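Local coordinates for protein translation initiation factor 4E (Ascaris suum, PDB 3M94) that binds the 5' cap of messenger RNA, here a trimethylguanosine cap analogue, probably as a step in starting translation, at residues D37-S40 / L41-I45. Residues are numbered along the deposited sequence; the frame is centred on the assembly and turned at random.
Sequences DFWS and LYNHI
Tyr42 packs on Phe38 and Trp39, four and three residues back along the short helix 35-42, a local contact in the cupped-hand fold of eIF4E, where helices back an antiparallel sheet whose other side holds the cap. The i-to-i+4 backbone bonds Leu41 N to Asp37 O (3.1 Å), Tyr42 N to Phe38 O (2.9 Å) and Asn43 N to Trp39 O (2.8 Å) set this spacing. With CG anti to the backbone N in both (chi1 165° in Phe38), Phe38 and Tyr42 lie side by side and point the same way. Their planes are 28° apart but slid so far that the rings barely overlap; instead Tyr42 CB sits over the rim of one Phe38 face, 4.1 Å from Phe38 CZ. Tyr42 CD2 meets the edge of the Trp39 indole, 4.0 Å from Trp39 CZ3. Leu97 of helix 88-104 touches all three aromatics. A bound peptide lies against Trp39, Tyr42 and Asn43: Trp39 NE1 donates to its backbone, consistent with the dorsal-surface tryptophan where eIF4E relatives bind partner peptides, and one of its basic side chains bonds Asn43 OD1. Leu41 instead packs on strands 26-34 and 4-14. Further on, Leu41 O accepts from both His44 N and Ile45 N, and the His44 side chain serves Ser40 O: ND1 donates to a carbonyl lone pair at 2.8 Å, nearly straight at 169°, with the oxygen in the imidazole plane.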
ATOM      1  N   ASP A  37     -10.189  -8.608  13.265  1.00 17.22           N
ATOM      2  CA  ASP A  37      -9.855  -7.275  13.734  1.00 17.23           C
ATOM      3  C   ASP A  37      -9.571  -6.341  12.541  1.00 17.26           C
ATOM      4  O   ASP A  37      -9.937  -5.162  12.586  1.00 16.88           O
ATOM      5  CB  ASP A  37      -8.677  -7.324  14.713  1.00 17.28           C
ATOM      6  CG  ASP A  37      -9.010  -8.097  15.995  1.00 18.93           C
ATOM      7  OD1 ASP A  37     -10.142  -7.944  16.512  1.00 17.91           O
ATOM      8  OD2 ASP A  37      -8.147  -8.879  16.472  1.00 18.35           O
ATOM      9  N   PHE A  38      -8.914  -6.857  11.488  1.00 17.08           N
ATOM     10  CA  PHE A  38      -8.768  -6.103  10.235  1.00 17.15           C
ATOM     11  C   PHE A  38     -10.110  -5.550   9.746  1.00 17.54           C
ATOM     12  O   PHE A  38     -10.227  -4.348   9.459  1.00 17.21           O
ATOM     13  CB  PHE A  38      -8.108  -6.914   9.094  1.00 17.04           C
ATOM     14  CG  PHE A  38      -8.297  -6.271   7.737  1.00 16.60           C
ATOM     15  CD1 PHE A  38      -7.606  -5.100   7.403  1.00 17.52           C
ATOM     16  CD2 PHE A  38      -9.211  -6.787   6.829  1.00 13.51           C
ATOM     17  CE1 PHE A  38      -7.822  -4.465   6.158  1.00 18.19           C
ATOM     18  CE2 PHE A  38      -9.427  -6.165   5.588  1.00 14.09           C
ATOM     19  CZ  PHE A  38      -8.733  -4.997   5.262  1.00 16.31           C
ATOM     20  N   TRP A  39     -11.110  -6.423   9.649  1.00 17.26           N
ATOM     21  CA  TRP A  39     -12.432  -5.998   9.184  1.00 18.33           C
ATOM     22  C   TRP A  39     -13.147  -4.991  10.109  1.00 18.91           C
ATOM     23  O   TRP A  39     -13.770  -4.048   9.614  1.00 19.09           O
ATOM     24  CB  TRP A  39     -13.331  -7.197   8.874  1.00 18.27           C
ATOM     25  CG  TRP A  39     -12.950  -7.924   7.608  1.00 18.63           C
ATOM     26  CD1 TRP A  39     -12.631  -9.249   7.490  1.00 17.03           C
ATOM     27  CD2 TRP A  39     -12.851  -7.368   6.280  1.00 18.93           C
ATOM     28  NE1 TRP A  39     -12.330  -9.549   6.188  1.00 17.76           N
ATOM     29  CE2 TRP A  39     -12.462  -8.419   5.420  1.00 18.50           C
ATOM     30  CE3 TRP A  39     -13.052  -6.088   5.739  1.00 18.37           C
ATOM     31  CZ2 TRP A  39     -12.273  -8.234   4.043  1.00 19.67           C
ATOM     32  CZ3 TRP A  39     -12.853  -5.901   4.368  1.00 17.62           C
ATOM     33  CH2 TRP A  39     -12.472  -6.967   3.540  1.00 18.75           C
ATOM     34  N   SER A  40     -13.045  -5.176  11.433  1.00 19.50           N
ATOM     35  CA  SER A  40     -13.629  -4.233  12.398  1.00 20.58           C
ATOM     36  C   SER A  40     -13.061  -2.841  12.231  1.00 20.48           C
ATOM     37  O   SER A  40     -13.763  -1.847  12.455  1.00 20.35           O
ATOM     38  CB  SER A  40     -13.378  -4.650  13.850  1.00 21.15           C
ATOM     39  OG  SER A  40     -13.882  -5.942  14.079  1.00 25.63           O
ATOM     40  N   LEU A  41     -11.781  -2.769  11.880  1.00 19.95           N
ATOM     41  CA  LEU A  41     -11.154  -1.503  11.554  1.00 19.78           C
ATOM     42  C   LEU A  41     -11.686  -0.982  10.240  1.00 18.80           C
ATOM     43  O   LEU A  41     -12.222   0.121  10.154  1.00 18.38           O
ATOM     44  CB  LEU A  41      -9.651  -1.690  11.406  1.00 20.35           C
ATOM     45  CG  LEU A  41      -8.767  -1.455  12.604  1.00 23.32           C
ATOM     46  CD1 LEU A  41      -7.316  -1.430  12.111  1.00 22.91           C
ATOM     47  CD2 LEU A  41      -9.166  -0.124  13.255  1.00 23.94           C
ATOM     48  N   TYR A  42     -11.523  -1.786   9.202  1.00 18.31           N
ATOM     49  CA  TYR A  42     -11.858  -1.331   7.874  1.00 18.14           C
ATOM     50  C   TYR A  42     -13.318  -0.903   7.728  1.00 17.73           C
ATOM     51  O   TYR A  42     -13.600   0.101   7.076  1.00 18.22           O
ATOM     52  CB  TYR A  42     -11.442  -2.356   6.808  1.00 17.79           C
ATOM     53  CG  TYR A  42     -11.582  -1.776   5.424  1.00 18.17           C
ATOM     54  CD1 TYR A  42     -10.538  -1.053   4.835  1.00 17.19           C
ATOM     55  CD2 TYR A  42     -12.778  -1.909   4.722  1.00 18.40           C
ATOM     56  CE1 TYR A  42     -10.685  -0.497   3.548  1.00 18.80           C
ATOM     57  CE2 TYR A  42     -12.932  -1.372   3.449  1.00 20.49           C
ATOM     58  CZ  TYR A  42     -11.888  -0.670   2.872  1.00 19.83           C
ATOM     59  OH  TYR A  42     -12.063  -0.145   1.613  1.00 24.08           O
ATOM     60  N   ASN A  43     -14.228  -1.644   8.353  1.00 17.74           N
ATOM     61  CA  ASN A  43     -15.655  -1.368   8.263  1.00 18.32           C
ATOM     62  C   ASN A  43     -16.133  -0.066   8.912  1.00 18.70           C
ATOM     63  O   ASN A  43     -17.220   0.419   8.599  1.00 18.26           O
ATOM     64  CB  ASN A  43     -16.439  -2.521   8.878  1.00 18.40           C
ATOM     65  CG  ASN A  43     -16.460  -3.743   7.987  1.00 20.03           C
ATOM     66  OD1 ASN A  43     -16.133  -3.663   6.805  1.00 21.65           O
ATOM     67  ND2 ASN A  43     -16.834  -4.882   8.553  1.00 20.08           N
ATOM     68  N   HIS A  44     -15.352   0.462   9.856  1.00 18.40           N
ATOM     69  CA  HIS A  44     -15.780   1.627  10.614  1.00 17.95           C
ATOM     70  C   HIS A  44     -15.000   2.900  10.302  1.00 17.69           C
ATOM     71  O   HIS A  44     -15.402   3.985  10.735  1.00 16.91           O
ATOM     72  CB  HIS A  44     -15.748   1.292  12.104  1.00 17.61           C
ATOM     73  CG  HIS A  44     -16.740   0.241  12.479  1.00 19.23           C
ATOM     74  ND1 HIS A  44     -16.403  -1.091  12.607  1.00 19.98           N
ATOM     75  CD2 HIS A  44     -18.077   0.315  12.689  1.00 18.65           C
ATOM     76  CE1 HIS A  44     -17.488  -1.788  12.906  1.00 20.93           C
ATOM     77  NE2 HIS A  44     -18.514  -0.959  12.967  1.00 20.39           N
ATOM     78  N   ILE A  45     -13.879   2.766   9.582  1.00 17.82           N
ATOM     79  CA  ILE A  45     -13.079   3.934   9.186  1.00 18.52           C
ATOM     80  C   ILE A  45     -13.533   4.450   7.817  1.00 18.66           C
ATOM     81  O   ILE A  45     -14.082   3.704   7.005  1.00 19.40           O
ATOM     82  CB  ILE A  45     -11.534   3.684   9.167  1.00 18.14           C
ATOM     83  CG1 ILE A  45     -11.167   2.750   7.997  1.00 19.30           C
ATOM     84  CG2 ILE A  45     -11.041   3.147  10.514  1.00 20.55           C
ATOM     85  CD1 ILE A  45      -9.714   2.314   7.959  1.00 25.14           C
TER